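Local atomic coordinates of immunity 23 family protein (Burkholderia dolosa AU0158, PDB entry 5FFP), a protein that probably acts as the immunity protein of a contact-dependent growth inhibition system, neutralising the cognate CdiA toxin and so protecting the cell that makes it. Residues W19-P22 with A23-N26. Sequence-based numbering, arbitrary orientation.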
ATOM      1  N   TRP A  19     -17.530   1.724  29.940  1.00 25.13           N
ATOM      2  CA  TRP A  19     -16.794   2.378  28.848  1.00 23.15           C
ATOM      3  C   TRP A  19     -17.676   2.715  27.676  1.00 23.07           C
ATOM      4  O   TRP A  19     -17.240   3.371  26.768  1.00 22.16           O
ATOM      5  CB  TRP A  19     -15.705   1.449  28.328  1.00 21.62           C
ATOM      6  CG  TRP A  19     -14.637   1.147  29.276  1.00 21.55           C
ATOM      7  CD1 TRP A  19     -14.450   1.709  30.532  1.00 22.86           C
ATOM      8  CD2 TRP A  19     -13.534   0.300  29.042  1.00 20.49           C
ATOM      9  NE1 TRP A  19     -13.323   1.177  31.102  1.00 22.82           N
ATOM     10  CE2 TRP A  19     -12.745   0.313  30.206  1.00 21.33           C
ATOM     11  CE3 TRP A  19     -13.124  -0.479  27.962  1.00 19.56           C
ATOM     12  CZ2 TRP A  19     -11.562  -0.412  30.310  1.00 21.07           C
ATOM     13  CZ3 TRP A  19     -11.935  -1.238  28.082  1.00 19.16           C
ATOM     14  CH2 TRP A  19     -11.187  -1.191  29.250  1.00 19.92           C
ATOM     15  N   SER A  20     -18.914   2.252  27.688  1.00 24.41           N
ATOM     16  CA  SER A  20     -19.690   2.149  26.465  1.00 24.80           C
ATOM     17  C   SER A  20     -20.874   3.104  26.482  1.00 26.88           C
ATOM     18  O   SER A  20     -21.248   3.613  27.542  1.00 28.00           O
ATOM     19  CB  SER A  20     -20.201   0.714  26.316  1.00 25.29           C
ATOM     20  OG  SER A  20     -19.097  -0.174  26.208  1.00 23.58           O
ATOM     21  N   THR A  21     -21.446   3.317  25.288  1.00 27.31           N
ATOM     22  CA  THR A  21     -22.667   4.096  25.102  1.00 29.75           C
ATOM     23  C   THR A  21     -23.513   3.229  24.201  1.00 30.93           C
ATOM     24  O   THR A  21     -22.976   2.374  23.545  1.00 29.61           O
ATOM     25  CB  THR A  21     -22.372   5.440  24.380  1.00 29.29           C
ATOM     26  OG1 THR A  21     -22.160   5.189  22.974  1.00 28.90           O
ATOM     27  CG2 THR A  21     -21.113   6.045  24.926  1.00 27.36           C
ATOM     28  N   PRO A  22     -24.804   3.522  24.072  1.00 33.77           N
ATOM     29  CA  PRO A  22     -25.573   2.751  23.114  1.00 35.51           C
ATOM     30  C   PRO A  22     -24.962   2.694  21.706  1.00 34.24           C
ATOM     31  O   PRO A  22     -25.262   1.768  20.970  1.00 35.24           O
ATOM     32  CB  PRO A  22     -26.929   3.477  23.083  1.00 39.11           C
ATOM     33  CG  PRO A  22     -26.986   4.289  24.344  1.00 39.49           C
ATOM     34  CD  PRO A  22     -25.556   4.687  24.575  1.00 35.87           C
ATOM     35  N   ALA A  23     -24.119   3.663  21.332  1.00 32.53           N
ATOM     36  CA  ALA A  23     -23.554   3.743  19.991  1.00 31.83           C
ATOM     37  C   ALA A  23     -22.224   3.032  19.898  1.00 29.40           C
ATOM     38  O   ALA A  23     -21.820   2.587  18.828  1.00 28.89           O
ATOM     39  CB  ALA A  23     -23.358   5.192  19.604  1.00 31.73           C
ATOM     40  N   PHE A  24     -21.504   3.011  21.012  1.00 27.95           N
ATOM     41  CA  PHE A  24     -20.168   2.536  20.992  1.00 25.99           C
ATOM     42  C   PHE A  24     -20.069   1.469  22.072  1.00 26.04           C
ATOM     43  O   PHE A  24     -20.037   1.781  23.261  1.00 26.19           O
ATOM     44  CB  PHE A  24     -19.191   3.666  21.250  1.00 24.54           C
ATOM     45  CG  PHE A  24     -19.389   4.870  20.372  1.00 25.36           C
ATOM     46  CD1 PHE A  24     -19.130   4.796  19.032  1.00 25.77           C
ATOM     47  CD2 PHE A  24     -19.850   6.074  20.892  1.00 25.98           C
ATOM     48  CE1 PHE A  24     -19.314   5.885  18.215  1.00 26.74           C
ATOM     49  CE2 PHE A  24     -20.038   7.161  20.092  1.00 26.86           C
ATOM     50  CZ  PHE A  24     -19.761   7.074  18.749  1.00 27.25           C
ATOM     51  N   ALA A  25     -20.059   0.212  21.638  1.00 26.53           N
ATOM     52  CA  ALA A  25     -19.775  -0.933  22.505  1.00 26.28           C
ATOM     53  C   ALA A  25     -18.280  -0.998  22.632  1.00 24.29           C
ATOM     54  O   ALA A  25     -17.603  -1.550  21.741  1.00 23.99           O
ATOM     55  CB  ALA A  25     -20.336  -2.243  21.899  1.00 27.32           C
ATOM     56  N   ASN A  26     -17.750  -0.426  23.702  1.00 23.40           N
ATOM     57  CA  ASN A  26     -16.305  -0.380  23.890  1.00 22.14           C
ATOM     58  C   ASN A  26     -15.865  -1.392  24.904  1.00 22.20           C
ATOM     59  O   ASN A  26     -16.433  -1.458  25.997  1.00 24.27           O
ATOM     60  CB  ASN A  26     -15.847   1.004  24.400  1.00 21.79           C
ATOM     61  CG  ASN A  26     -16.048   2.095  23.373  1.00 21.88           C
ATOM     62  OD1 ASN A  26     -15.867   1.870  22.151  1.00 21.78           O
ATOM     63  ND2 ASN A  26     -16.499   3.257  23.844  1.00 22.15           N
TER
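The Phe24 ring meets Thr21 obliquely, with OG1 of Thr21 lying 3.2 Å from ring atom CD2 of Phe24, while one face of the ring carries the methyl group of Ala23, CB standing 3.8 Å above the plane and over its centre. The Trp19 indole makes a lighter contact, its CE3 reaching Asn26 O, again at an oblique angle. The carboxamide of Asn26 is held more firmly: ND2 donates to Trp19 O at 3.0 Å in a nearly straight bond (167°), and this acceptor lies in the amide plane. At its other end OD1 is hydrogen-bonded to Thr44 OG1, so partners at both ends fix the rotation of the group.

Thr21 organises the reversal of the chain. With chi1 at 76°, OG1 of Thr21 sits between the backbone N and the carbonyl carbon and is turned over the following peptides, where it accepts hydrogen bonds from Ala23 N, closing an ST turn, and from Phe24 N, each at 3.0 Å. Phe24 N is also bonded to Thr21 O, though well above the carbonyl plane; with Pro22 and Ala23 at the corner, this gives a type I beta turn. In return, Thr21 N donates to Phe24 O at 2.9 Å. The hydroxyl of Ser20 extends the pairing, since OG accepts a hydrogen bond from Asn26 N at 2.9 Å and donates to the carbonyl oxygen of Val16.

The turn belongs to the loop joining the antiparallel neighbours 9-15 and 26-33, on the surface, its centre about 23 Å from the centre of the chain. Its returning arm leads straight into strand 26-33, and is tied by backbone bonds of Asn26 to Val16, just past strand 9-15, and of Ala25 to Leu45, where strand 36-44 gives way to helix 45-52.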